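Local coordinates for protein glycine oxidase (Bacillus cereus ATCC 14579, PDB 7CYX) that probably catalyses the FAD-dependent oxidation of glycine to glyoxylate, releasing ammonium and hydrogen peroxide, a step linked to thiamine diphosphate biosynthesis, at residues W211-L216 and W223-V228; G264-P269 and P278-S283; T331-N336 and P342-Y347; A349-I352 and E357-L360. All coordinates share one frame; numbering follows the deposited sequence.

Contact 1. Residues W211-L216 and W223-V228; sequences WSTKLL and WGTYPV. With FAD (flavin-adenine dinucleotide), chain C.
T213 lays its hydroxyl against the backbone of G224 and T225, where the short, weakly bonded helix at about 213-216 meets the start of strand 225-236. The protein belongs to the DAO family of flavoproteins, in which a Rossmann-type dinucleotide fold carries the cofactor. The T213 hydroxyl is beside its own backbone N and anti to the carbonyl carbon (chi1 -68°), which turns OG1 to the strand. There it accepts a hydrogen bond from T225 N at 2.9 Å, bent to 146°. The same OG1 lies 2.6 Å from T225 O. It also sits 3.4 Å from G224 CA, close against the glycine backbone. The side chain of T225 meets S212. Its OG1 approaches CB of S212 at 3.7 Å and is hydrogen-bonded to G209 O. S212 OG bonds to the same carbonyl, so both side chains turn to the G209 loop. L216 closes the other end. Its CD1 branch rests on G224 CA at 3.7 Å, and its CB faces W223 CB at 4.2 Å. The indole of W223 then leads away to stack with Y317. W211 lies against the cofactor. Its ring carries K35 in a cation-pi contact, and its edge meets a phosphate oxygen of FAD, O2A, near the ring plane. W211 CB lies 3.6 Å from N7A of the FAD adenine.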
# COMPACT_ATOMS: atom_id res chain seq x y z
N TRP A 211 18.53 -14.55 -13.76
CA TRP A 211 19.57 -14.06 -14.70
C TRP A 211 20.99 -14.21 -14.12
O TRP A 211 21.97 -13.70 -14.70
CB TRP A 211 19.30 -12.58 -15.04
CG TRP A 211 18.04 -12.33 -15.80
CD1 TRP A 211 17.92 -12.21 -17.16
CD2 TRP A 211 16.71 -12.17 -15.27
NE1 TRP A 211 16.62 -12.00 -17.51
CE2 TRP A 211 15.85 -11.95 -16.38
CE3 TRP A 211 16.15 -12.18 -13.99
CZ2 TRP A 211 14.47 -11.77 -16.23
CZ3 TRP A 211 14.79 -11.99 -13.85
CH2 TRP A 211 13.96 -11.78 -14.95
N SER A 212 21.11 -14.86 -12.96
CA SER A 212 22.38 -14.90 -12.23
C SER A 212 23.44 -15.78 -12.93
O SER A 212 24.60 -15.65 -12.60
CB SER A 212 22.19 -15.38 -10.80
OG SER A 212 21.39 -14.47 -10.06
N THR A 213 23.05 -16.66 -13.86
CA THR A 213 23.94 -17.72 -14.35
C THR A 213 25.33 -17.19 -14.75
O THR A 213 26.32 -17.72 -14.27
CB THR A 213 23.28 -18.52 -15.48
OG1 THR A 213 22.20 -19.24 -14.89
CG2 THR A 213 24.24 -19.50 -16.14
N LYS A 214 25.41 -16.21 -15.65
CA LYS A 214 26.73 -15.71 -16.14
C LYS A 214 27.65 -15.34 -14.97
O LYS A 214 28.79 -15.73 -14.97
CB LYS A 214 26.60 -14.50 -17.07
CG LYS A 214 27.01 -14.75 -18.52
CD LYS A 214 26.11 -14.08 -19.57
CE LYS A 214 25.90 -14.95 -20.80
NZ LYS A 214 24.85 -14.39 -21.70
N LEU A 215 27.14 -14.57 -14.01
CA LEU A 215 27.95 -14.09 -12.86
C LEU A 215 28.29 -15.24 -11.91
O LEU A 215 29.29 -15.15 -11.23
CB LEU A 215 27.18 -13.00 -12.12
CG LEU A 215 27.04 -11.69 -12.88
CD1 LEU A 215 26.15 -10.73 -12.13
CD2 LEU A 215 28.39 -11.07 -13.13
N LEU A 216 27.53 -16.32 -11.96
CA LEU A 216 27.79 -17.48 -11.08
C LEU A 216 28.93 -18.35 -11.63
O LEU A 216 29.40 -19.21 -10.89
CB LEU A 216 26.50 -18.30 -10.96
CG LEU A 216 25.42 -17.70 -10.07
CD1 LEU A 216 24.20 -18.58 -10.06
CD2 LEU A 216 25.93 -17.52 -8.66
N TRP A 223 27.20 -23.90 -12.03
CA TRP A 223 26.33 -23.19 -11.08
C TRP A 223 25.43 -22.30 -11.92
O TRP A 223 25.93 -21.74 -12.88
CB TRP A 223 27.16 -22.37 -10.11
CG TRP A 223 27.69 -23.16 -8.97
CD1 TRP A 223 28.02 -24.48 -8.98
CD2 TRP A 223 27.98 -22.69 -7.65
NE1 TRP A 223 28.48 -24.85 -7.75
CE2 TRP A 223 28.47 -23.77 -6.92
CE3 TRP A 223 27.85 -21.45 -7.02
CZ2 TRP A 223 28.85 -23.67 -5.59
CZ3 TRP A 223 28.22 -21.35 -5.70
CH2 TRP A 223 28.72 -22.44 -5.01
N GLY A 224 24.15 -22.20 -11.58
CA GLY A 224 23.29 -21.31 -12.37
C GLY A 224 21.84 -21.33 -11.96
O GLY A 224 21.45 -22.18 -11.18
N THR A 225 21.09 -20.37 -12.49
CA THR A 225 19.63 -20.27 -12.27
C THR A 225 18.97 -20.13 -13.63
O THR A 225 19.62 -19.69 -14.56
CB THR A 225 19.29 -19.06 -11.39
OG1 THR A 225 19.77 -17.90 -12.05
CG2 THR A 225 19.89 -19.14 -10.01
N TYR A 226 17.72 -20.53 -13.73
CA TYR A 226 16.95 -20.40 -14.98
C TYR A 226 15.52 -20.04 -14.59
O TYR A 226 15.10 -20.36 -13.50
CB TYR A 226 17.03 -21.67 -15.83
CG TYR A 226 16.51 -22.92 -15.18
CD1 TYR A 226 15.19 -23.29 -15.29
CD2 TYR A 226 17.35 -23.74 -14.45
CE1 TYR A 226 14.72 -24.45 -14.70
CE2 TYR A 226 16.89 -24.90 -13.85
CZ TYR A 226 15.57 -25.25 -13.98
OH TYR A 226 15.12 -26.39 -13.39
N PRO A 227 14.78 -19.34 -15.46
CA PRO A 227 13.39 -18.96 -15.18
C PRO A 227 12.33 -20.05 -15.35
O PRO A 227 12.27 -20.72 -16.38
CB PRO A 227 13.08 -17.93 -16.29
CG PRO A 227 13.94 -18.39 -17.45
CD PRO A 227 15.24 -18.82 -16.77
N VAL A 228 11.44 -20.15 -14.36
CA VAL A 228 10.27 -20.98 -14.50
C VAL A 228 9.06 -20.05 -14.51
O VAL A 228 8.68 -19.50 -13.50
CB VAL A 228 10.23 -22.08 -13.43
CG1 VAL A 228 8.97 -22.92 -13.53
CG2 VAL A 228 11.49 -22.96 -13.50
PA FAD C . 13.94 -11.21 -8.80
O1A FAD C . 12.81 -10.59 -8.07
O2A FAD C . 13.67 -11.67 -10.20
O5B FAD C . 15.14 -10.20 -8.70
C5B FAD C . 16.21 -10.31 -9.57
C4B FAD C . 16.50 -8.90 -9.99
O4B FAD C . 17.83 -8.85 -10.48
C3B FAD C . 15.61 -8.43 -11.12
O3B FAD C . 14.94 -7.24 -10.67
C2B FAD C . 16.54 -8.13 -12.29
O2B FAD C . 16.22 -6.88 -12.91
C1B FAD C . 17.87 -7.98 -11.61
N9A FAD C . 19.04 -8.30 -12.41
C8A FAD C . 19.28 -9.49 -13.01
N7A FAD C . 20.47 -9.45 -13.65
C5A FAD C . 21.01 -8.25 -13.41
C6A FAD C . 22.26 -7.59 -13.80
N6A FAD C . 23.12 -8.29 -14.57
N1A FAD C . 22.46 -6.31 -13.40
C2A FAD C . 21.55 -5.67 -12.66
N3A FAD C . 20.37 -6.22 -12.27
C4A FAD C . 20.07 -7.49 -12.60
N1 FAD C . 7.61 -17.07 -3.24
C2 FAD C . 7.08 -17.28 -1.99
O2 FAD C . 7.91 -17.28 -1.05
N3 FAD C . 5.76 -17.46 -1.77
C4 FAD C . 4.88 -17.41 -2.80
O4 FAD C . 3.64 -17.53 -2.65
C4X FAD C . 5.41 -17.21 -4.17
N5 FAD C . 4.60 -17.20 -5.24
C5X FAD C . 5.10 -16.99 -6.48
C6 FAD C . 4.23 -16.95 -7.56
C7 FAD C . 4.72 -16.76 -8.83
C7M FAD C . 3.77 -16.72 -10.02
C8 FAD C . 6.15 -16.57 -9.05
C8M FAD C . 6.71 -16.33 -10.45
C9 FAD C . 7.00 -16.61 -7.99
C9A FAD C . 6.54 -16.81 -6.71
N10 FAD C . 7.42 -16.82 -5.62
C10 FAD C . 6.86 -17.04 -4.34
C1' FAD C . 8.88 -16.74 -5.75
C2' FAD C . 9.56 -15.42 -5.61
O2' FAD C . 8.98 -14.53 -6.58
C3' FAD C . 11.04 -15.63 -5.90
O3' FAD C . 11.54 -16.87 -5.32
C4' FAD C . 11.77 -14.35 -5.48
O4' FAD C . 11.09 -13.20 -6.02
C5' FAD C . 13.17 -14.28 -6.01
O5' FAD C . 13.65 -12.97 -5.77
P FAD C . 15.00 -12.49 -6.45
O1P FAD C . 16.03 -13.56 -6.38
O2P FAD C . 15.28 -11.10 -5.93
O3P FAD C . 14.50 -12.50 -7.99

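Contact 2. Residues G264-P269 and P278-S283; sequences GATMKP and PESITS
The backbone of 264-269 runs past the first turn of helix 278-291, with T266 and S280 closest at 6.8 Å between their CA atoms. T266 and K268 both direct their side chains at the helix, and both converge on S280. T266 leads with its methyl. CG2 is anti to the carbonyl carbon while OG1 sits between the backbone N and that carbon (chi1 62°). CG2 then lies 3.8 Å from S280 CB and 3.7 Å from S280 OG. The end of K268 comes near the same hydroxyl from further along the strand. Its chain is extended beyond CG, and its end passes alongside S280, with NZ 3.6 Å from S280 OG. The contact joins strand 260-269 of the large mixed sheet to the helix that follows it. The polar ends share a partner on the neighbouring strand 225-236. E231 OE1 takes hydrogen bonds from T266 OG1 and S280 OG, and a salt bridge from K268 NZ. The carboxylate thus gathers all three side chains, and the positive K268 would be expected to stabilise its charged form. On the helix, P278 O is gripped twice, by T282 N at 2.8 Å and by T282 OG1 at 3.1 Å. The hydroxyl comes from above the carbonyl plane, 54° out of it. A265, preceded by a cis peptide bond, touches FAD, and T266 O accepts a hydrogen bond from R308 NH2.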
# COMPACT_ATOMS: atom_id res chain seq x y z
N GLY A 264 -3.50 -18.42 -9.12
CA GLY A 264 -2.42 -18.96 -9.93
C GLY A 264 -1.98 -20.33 -9.42
O GLY A 264 -2.59 -20.87 -8.52
N ALA A 265 -0.94 -20.92 -10.02
CA ALA A 265 -0.16 -20.31 -11.08
C ALA A 265 0.40 -21.42 -11.97
O ALA A 265 0.77 -22.49 -11.47
CB ALA A 265 0.94 -19.49 -10.45
N THR A 266 0.46 -21.17 -13.29
CA THR A 266 1.00 -22.13 -14.23
C THR A 266 2.50 -22.26 -14.04
O THR A 266 3.15 -21.40 -13.42
CB THR A 266 0.78 -21.74 -15.70
OG1 THR A 266 1.45 -20.50 -15.96
CG2 THR A 266 -0.68 -21.67 -16.04
N MET A 267 3.05 -23.33 -14.62
CA MET A 267 4.45 -23.64 -14.57
C MET A 267 4.95 -23.86 -16.01
O MET A 267 4.53 -24.80 -16.68
CB MET A 267 4.68 -24.89 -13.71
CG MET A 267 6.08 -24.96 -13.11
SD MET A 267 6.38 -26.43 -12.08
CE MET A 267 7.30 -27.48 -13.21
N LYS A 268 5.85 -22.99 -16.48
CA LYS A 268 6.45 -23.09 -17.82
C LYS A 268 7.97 -22.90 -17.73
O LYS A 268 8.48 -21.80 -17.88
CB LYS A 268 5.78 -22.07 -18.74
CG LYS A 268 4.36 -22.42 -19.20
CD LYS A 268 3.90 -21.53 -20.36
CE LYS A 268 2.40 -21.36 -20.49
NZ LYS A 268 2.03 -20.11 -21.23
N PRO A 269 8.76 -23.98 -17.55
CA PRO A 269 10.20 -23.85 -17.35
C PRO A 269 11.00 -23.43 -18.59
O PRO A 269 10.56 -23.65 -19.71
CB PRO A 269 10.61 -25.26 -16.88
CG PRO A 269 9.55 -26.19 -17.42
CD PRO A 269 8.29 -25.37 -17.56
N PRO A 278 -3.84 -17.17 -23.54
CA PRO A 278 -5.23 -17.40 -23.20
C PRO A 278 -5.52 -18.70 -22.44
O PRO A 278 -6.23 -18.67 -21.45
CB PRO A 278 -5.87 -17.40 -24.60
CG PRO A 278 -5.12 -16.31 -25.31
CD PRO A 278 -3.69 -16.57 -24.88
N GLU A 279 -4.98 -19.81 -22.95
CA GLU A 279 -5.19 -21.16 -22.43
C GLU A 279 -4.88 -21.19 -20.93
O GLU A 279 -5.59 -21.84 -20.17
CB GLU A 279 -4.33 -22.15 -23.21
CG GLU A 279 -4.21 -23.55 -22.62
CD GLU A 279 -3.58 -24.58 -23.57
OE1 GLU A 279 -4.31 -25.50 -23.99
OE2 GLU A 279 -2.36 -24.47 -23.89
N SER A 280 -3.80 -20.52 -20.52
CA SER A 280 -3.41 -20.39 -19.13
C SER A 280 -4.49 -19.63 -18.36
O SER A 280 -4.90 -20.05 -17.28
CB SER A 280 -2.08 -19.70 -19.00
OG SER A 280 -1.04 -20.51 -19.49
N ILE A 281 -4.96 -18.51 -18.93
CA ILE A 281 -6.01 -17.72 -18.29
C ILE A 281 -7.24 -18.62 -18.05
O ILE A 281 -7.82 -18.58 -16.97
CB ILE A 281 -6.40 -16.47 -19.10
CG1 ILE A 281 -5.43 -15.30 -18.88
CG2 ILE A 281 -7.82 -16.05 -18.78
CD1 ILE A 281 -5.74 -14.07 -19.72
N THR A 282 -7.62 -19.38 -19.08
CA THR A 282 -8.83 -20.23 -19.10
C THR A 282 -8.67 -21.40 -18.13
O THR A 282 -9.60 -21.79 -17.43
CB THR A 282 -9.08 -20.87 -20.47
OG1 THR A 282 -9.09 -19.86 -21.47
CG2 THR A 282 -10.37 -21.65 -20.52
N SER A 283 -7.49 -22.03 -18.20
CA SER A 283 -7.17 -23.15 -17.36
C SER A 283 -7.21 -22.72 -15.88
O SER A 283 -7.80 -23.40 -15.03
CB SER A 283 -5.84 -23.72 -17.77
OG SER A 283 -5.51 -24.86 -17.00

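Contact 3. Residues T331-N336 and P342-Y347; sequences TGHYRN and PISGQY. With FAD (flavin-adenine dinucleotide), chain C.
H333 reaches across to S344 from the loop that follows strand 327-331. That strand belongs to the mixed sheet of the Rossmann-type FAD-binding fold, and the loop leads into helix 341-352. A type II' beta turn runs from H333 to N336 and is closed by N336 N bonding to H333 O. CB of H333 begins beside the cofactor, 4.1 Å from the ribityl oxygen O3' of FAD. The ring is swung beside the backbone N, anti to the carbonyl carbon (chi1 -69°), which carries it to the helix. CD2 lies 3.8 Å from S344 OG and CE1 lies 4.1 Å from it. Between them NE2 donates a hydrogen bond to that hydroxyl at 3.1 Å. The oxygen is tilted 29° from the imidazole plane. S344 OG is also hydrogen-bonded to L340 O, so this buried hydroxyl links the ring to the residue just before helix 341-352. The turn also packs against the flavin: R335 O comes within 3.2 Å of N1, and N336 CA within 3.3 Å of O2. Aliphatic CG of R335 sits over the centre of the Y334 ring. Y334 O accepts a hydrogen bond from FAD O3' at 2.6 Å.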
# COMPACT_ATOMS: atom_id res chain seq x y z
N THR A 331 21.00 -16.34 -4.73
CA THR A 331 19.93 -16.52 -5.74
C THR A 331 19.64 -18.01 -5.94
O THR A 331 20.46 -18.83 -5.63
CB THR A 331 20.27 -16.00 -7.14
OG1 THR A 331 21.69 -16.09 -7.24
CG2 THR A 331 19.79 -14.59 -7.37
N GLY A 332 18.46 -18.29 -6.49
CA GLY A 332 18.00 -19.62 -6.80
C GLY A 332 16.99 -20.11 -5.78
O GLY A 332 16.98 -21.29 -5.48
N HIS A 333 16.14 -19.20 -5.29
CA HIS A 333 15.18 -19.48 -4.22
C HIS A 333 13.89 -20.07 -4.79
O HIS A 333 13.00 -20.49 -4.04
CB HIS A 333 14.89 -18.21 -3.41
CG HIS A 333 16.04 -17.72 -2.59
ND1 HIS A 333 17.06 -16.99 -3.13
CD2 HIS A 333 16.31 -17.85 -1.26
CE1 HIS A 333 17.92 -16.66 -2.18
NE2 HIS A 333 17.50 -17.19 -1.01
N TYR A 334 13.77 -20.03 -6.12
CA TYR A 334 12.71 -20.72 -6.84
C TYR A 334 11.36 -20.27 -6.30
O TYR A 334 10.99 -19.16 -6.52
CB TYR A 334 12.95 -22.23 -6.79
CG TYR A 334 12.01 -23.03 -7.65
CD1 TYR A 334 11.59 -22.54 -8.88
CD2 TYR A 334 11.59 -24.29 -7.28
CE1 TYR A 334 10.75 -23.27 -9.71
CE2 TYR A 334 10.75 -25.03 -8.08
CZ TYR A 334 10.34 -24.53 -9.31
OH TYR A 334 9.51 -25.24 -10.14
N ARG A 335 10.65 -21.14 -5.57
CA ARG A 335 9.28 -20.93 -5.22
C ARG A 335 9.12 -20.33 -3.80
O ARG A 335 8.00 -20.20 -3.31
CB ARG A 335 8.54 -22.27 -5.29
CG ARG A 335 8.15 -22.73 -6.68
CD ARG A 335 7.35 -24.02 -6.70
NE ARG A 335 6.08 -23.93 -5.99
CZ ARG A 335 5.84 -24.40 -4.76
NH1 ARG A 335 6.77 -25.07 -4.10
NH2 ARG A 335 4.67 -24.17 -4.18
N ASN A 336 10.22 -20.02 -3.10
CA ASN A 336 10.13 -19.71 -1.67
C ASN A 336 11.04 -18.53 -1.30
O ASN A 336 11.46 -18.42 -0.17
CB ASN A 336 10.49 -20.93 -0.82
CG ASN A 336 9.54 -22.09 -1.01
OD1 ASN A 336 8.43 -22.09 -0.48
ND2 ASN A 336 9.97 -23.09 -1.76
N PRO A 342 13.85 -12.67 4.49
CA PRO A 342 14.42 -12.22 5.76
C PRO A 342 15.61 -13.06 6.25
O PRO A 342 16.67 -12.50 6.49
CB PRO A 342 13.25 -12.29 6.75
CG PRO A 342 12.04 -12.15 5.86
CD PRO A 342 12.41 -12.93 4.61
N ILE A 343 15.45 -14.40 6.33
CA ILE A 343 16.58 -15.25 6.78
C ILE A 343 17.78 -15.10 5.83
O ILE A 343 18.93 -15.15 6.28
CB ILE A 343 16.19 -16.73 6.97
CG1 ILE A 343 17.29 -17.50 7.68
CG2 ILE A 343 15.81 -17.39 5.65
CD1 ILE A 343 17.84 -16.82 8.92
N SER A 344 17.52 -14.86 4.53
CA SER A 344 18.60 -14.77 3.53
C SER A 344 19.43 -13.50 3.73
O SER A 344 20.66 -13.53 3.65
CB SER A 344 18.05 -14.84 2.12
OG SER A 344 17.42 -16.10 1.90
N GLY A 345 18.74 -12.38 3.95
CA GLY A 345 19.40 -11.11 4.17
C GLY A 345 20.21 -11.10 5.46
O GLY A 345 21.37 -10.65 5.48
N GLN A 346 19.57 -11.60 6.53
CA GLN A 346 20.18 -11.65 7.84
C GLN A 346 21.47 -12.46 7.72
O GLN A 346 22.55 -11.99 8.11
CB GLN A 346 19.20 -12.24 8.85
CG GLN A 346 19.54 -11.93 10.30
CD GLN A 346 18.39 -12.26 11.22
OE1 GLN A 346 18.03 -13.42 11.39
NE2 GLN A 346 17.81 -11.23 11.82
N TYR A 347 21.36 -13.64 7.09
CA TYR A 347 22.47 -14.58 6.98
C TYR A 347 23.62 -13.97 6.19
O TYR A 347 24.78 -14.03 6.61
CB TYR A 347 22.07 -15.87 6.27
CG TYR A 347 23.25 -16.74 5.93
CD1 TYR A 347 23.85 -17.54 6.90
CD2 TYR A 347 23.83 -16.73 4.67
CE1 TYR A 347 24.95 -18.32 6.61
CE2 TYR A 347 24.93 -17.51 4.36
CZ TYR A 347 25.50 -18.31 5.34
OH TYR A 347 26.57 -19.11 5.10
PA FAD C . 13.94 -11.21 -8.80
O1A FAD C . 12.81 -10.59 -8.07
O2A FAD C . 13.67 -11.67 -10.20
O5B FAD C . 15.14 -10.20 -8.70
C5B FAD C . 16.21 -10.31 -9.57
C4B FAD C . 16.50 -8.90 -9.99
O4B FAD C . 17.83 -8.85 -10.48
C3B FAD C . 15.61 -8.43 -11.12
O3B FAD C . 14.94 -7.24 -10.67
C2B FAD C . 16.54 -8.13 -12.29
O2B FAD C . 16.22 -6.88 -12.91
C1B FAD C . 17.87 -7.98 -11.61
N9A FAD C . 19.04 -8.30 -12.41
C8A FAD C . 19.28 -9.49 -13.01
N7A FAD C . 20.47 -9.45 -13.65
C5A FAD C . 21.01 -8.25 -13.41
C6A FAD C . 22.26 -7.59 -13.80
N6A FAD C . 23.12 -8.29 -14.57
N1A FAD C . 22.46 -6.31 -13.40
C2A FAD C . 21.55 -5.67 -12.66
N3A FAD C . 20.37 -6.22 -12.27
C4A FAD C . 20.07 -7.49 -12.60
N1 FAD C . 7.61 -17.07 -3.24
C2 FAD C . 7.08 -17.28 -1.99
O2 FAD C . 7.91 -17.28 -1.05
N3 FAD C . 5.76 -17.46 -1.77
C4 FAD C . 4.88 -17.41 -2.80
O4 FAD C . 3.64 -17.53 -2.65
C4X FAD C . 5.41 -17.21 -4.17
N5 FAD C . 4.60 -17.20 -5.24
C5X FAD C . 5.10 -16.99 -6.48
C6 FAD C . 4.23 -16.95 -7.56
C7 FAD C . 4.72 -16.76 -8.83
C7M FAD C . 3.77 -16.72 -10.02
C8 FAD C . 6.15 -16.57 -9.05
C8M FAD C . 6.71 -16.33 -10.45
C9 FAD C . 7.00 -16.61 -7.99
C9A FAD C . 6.54 -16.81 -6.71
N10 FAD C . 7.42 -16.82 -5.62
C10 FAD C . 6.86 -17.04 -4.34
C1' FAD C . 8.88 -16.74 -5.75
C2' FAD C . 9.56 -15.42 -5.61
O2' FAD C . 8.98 -14.53 -6.58
C3' FAD C . 11.04 -15.63 -5.90
O3' FAD C . 11.54 -16.87 -5.32
C4' FAD C . 11.77 -14.35 -5.48
O4' FAD C . 11.09 -13.20 -6.02
C5' FAD C . 13.17 -14.28 -6.01
O5' FAD C . 13.65 -12.97 -5.77
P FAD C . 15.00 -12.49 -6.45
O1P FAD C . 16.03 -13.56 -6.38
O2P FAD C . 15.28 -11.10 -5.93
O3P FAD C . 14.50 -12.50 -7.99

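Contact 4. Residues A349-I352 and E357-L360; sequences ADLI and ENHL
L351 overlaps the backbone between E357 and N358 with its two methyl branches. CG is anti to the backbone N (chi1 172°), which sends the branches out from the helix to the returning chain. CD1 lies 4.1 Å from E357 C and equally far from N358 N and CA. CD2 lies 4.0 Å from N358 OD1, touching the amide from its oxygen end. The two side chains cross obliquely. The packing is van der Waals only, a leucine methyl against the E357-N358 peptide. The amide's polar work lies outside it, where N358 ND2 donates a hydrogen bond to E320 O. N358 is the centre of an inverse gamma turn, in which H359 N makes a weak bond to E357 O. The imidazole of H359 adds a second donor to that carbonyl, ND1 at 3.0 Å. It comes from above the carbonyl plane, 50° out of it. D350, next to L351, forms a salt bridge with R26. The contact closes the turn between helix 341-352 and helix 360-365. Away from that turn, L351 also packs on Y328 of strand 327-331. A349 and I352 set the same helix against helix 14-25, and I352 reaches strand 203-206.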
# COMPACT_ATOMS: atom_id res chain seq x y z
N ALA A 349 24.33 -10.87 5.63
CA ALA A 349 25.00 -9.78 6.33
C ALA A 349 25.89 -10.33 7.46
O ALA A 349 27.02 -9.86 7.62
CB ALA A 349 23.99 -8.78 6.84
N ASP A 350 25.41 -11.35 8.20
CA ASP A 350 26.21 -12.04 9.21
C ASP A 350 27.51 -12.56 8.57
O ASP A 350 28.60 -12.32 9.09
CB ASP A 350 25.43 -13.17 9.89
CG ASP A 350 24.49 -12.75 11.01
OD1 ASP A 350 24.43 -11.54 11.34
OD2 ASP A 350 23.82 -13.66 11.56
N LEU A 351 27.37 -13.23 7.43
CA LEU A 351 28.49 -13.82 6.71
C LEU A 351 29.45 -12.75 6.20
O LEU A 351 30.67 -12.94 6.16
CB LEU A 351 27.95 -14.65 5.54
CG LEU A 351 29.01 -15.18 4.58
CD1 LEU A 351 29.98 -16.09 5.32
CD2 LEU A 351 28.35 -15.91 3.41
N ILE A 352 28.90 -11.64 5.71
CA ILE A 352 29.74 -10.57 5.20
C ILE A 352 30.54 -9.96 6.36
O ILE A 352 31.65 -9.53 6.14
CB ILE A 352 28.89 -9.53 4.44
CG1 ILE A 352 28.44 -10.11 3.09
CG2 ILE A 352 29.64 -8.22 4.29
CD1 ILE A 352 27.38 -9.30 2.36
N GLU A 357 29.89 -18.61 9.67
CA GLU A 357 30.79 -19.38 8.76
C GLU A 357 30.07 -19.63 7.43
O GLU A 357 28.83 -19.60 7.36
CB GLU A 357 31.20 -20.74 9.34
CG GLU A 357 31.95 -20.69 10.67
CD GLU A 357 33.21 -19.84 10.73
OE1 GLU A 357 33.69 -19.37 9.68
OE2 GLU A 357 33.72 -19.64 11.85
N ASN A 358 30.88 -19.93 6.40
CA ASN A 358 30.43 -20.13 5.02
C ASN A 358 29.81 -21.52 4.85
O ASN A 358 30.22 -22.28 3.99
CB ASN A 358 31.61 -19.93 4.06
CG ASN A 358 31.18 -19.62 2.64
OD1 ASN A 358 30.01 -19.36 2.40
ND2 ASN A 358 32.13 -19.60 1.72
N HIS A 359 28.81 -21.84 5.66
CA HIS A 359 28.36 -23.22 5.84
C HIS A 359 27.08 -23.52 5.05
O HIS A 359 26.61 -24.67 5.00
CB HIS A 359 28.14 -23.53 7.34
CG HIS A 359 26.95 -22.87 7.95
ND1 HIS A 359 27.02 -21.63 8.59
CD2 HIS A 359 25.66 -23.28 8.06
CE1 HIS A 359 25.83 -21.30 9.04
NE2 HIS A 359 24.96 -22.30 8.72
N LEU A 360 26.47 -22.50 4.44
CA LEU A 360 25.16 -22.71 3.84
C LEU A 360 25.34 -23.21 2.39
O LEU A 360 24.46 -23.86 1.87
CB LEU A 360 24.35 -21.41 3.95
CG LEU A 360 22.95 -21.50 4.59
CD1 LEU A 360 22.85 -22.52 5.73
CD2 LEU A 360 22.52 -20.13 5.09

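Overall arrangement
Contact 3 is fully buried and lies nearest the centre of the chain. Contacts 1, 2 and 4 lie further out and are partly buried. Contacts 3 and 4 share helix 341-352, and Y347 joins them by packing on L360 and by a probable hydrogen bond from its OH to E357 O. Contacts 1 and 2 reach neighbouring strands of one sheet, where V228 packs on M267. Contact 1 meets contact 3 where T225 lies against G332, and both touch FAD. M267 also packs against Y334. Contacts 2 and 4 lie on opposite sides of the chain's centre. Single hydrogen bonds mark contacts 1 and 3, a shared outside carboxylate marks contact 2, and contact 4 rests on a leucine packed against backbone and an amide.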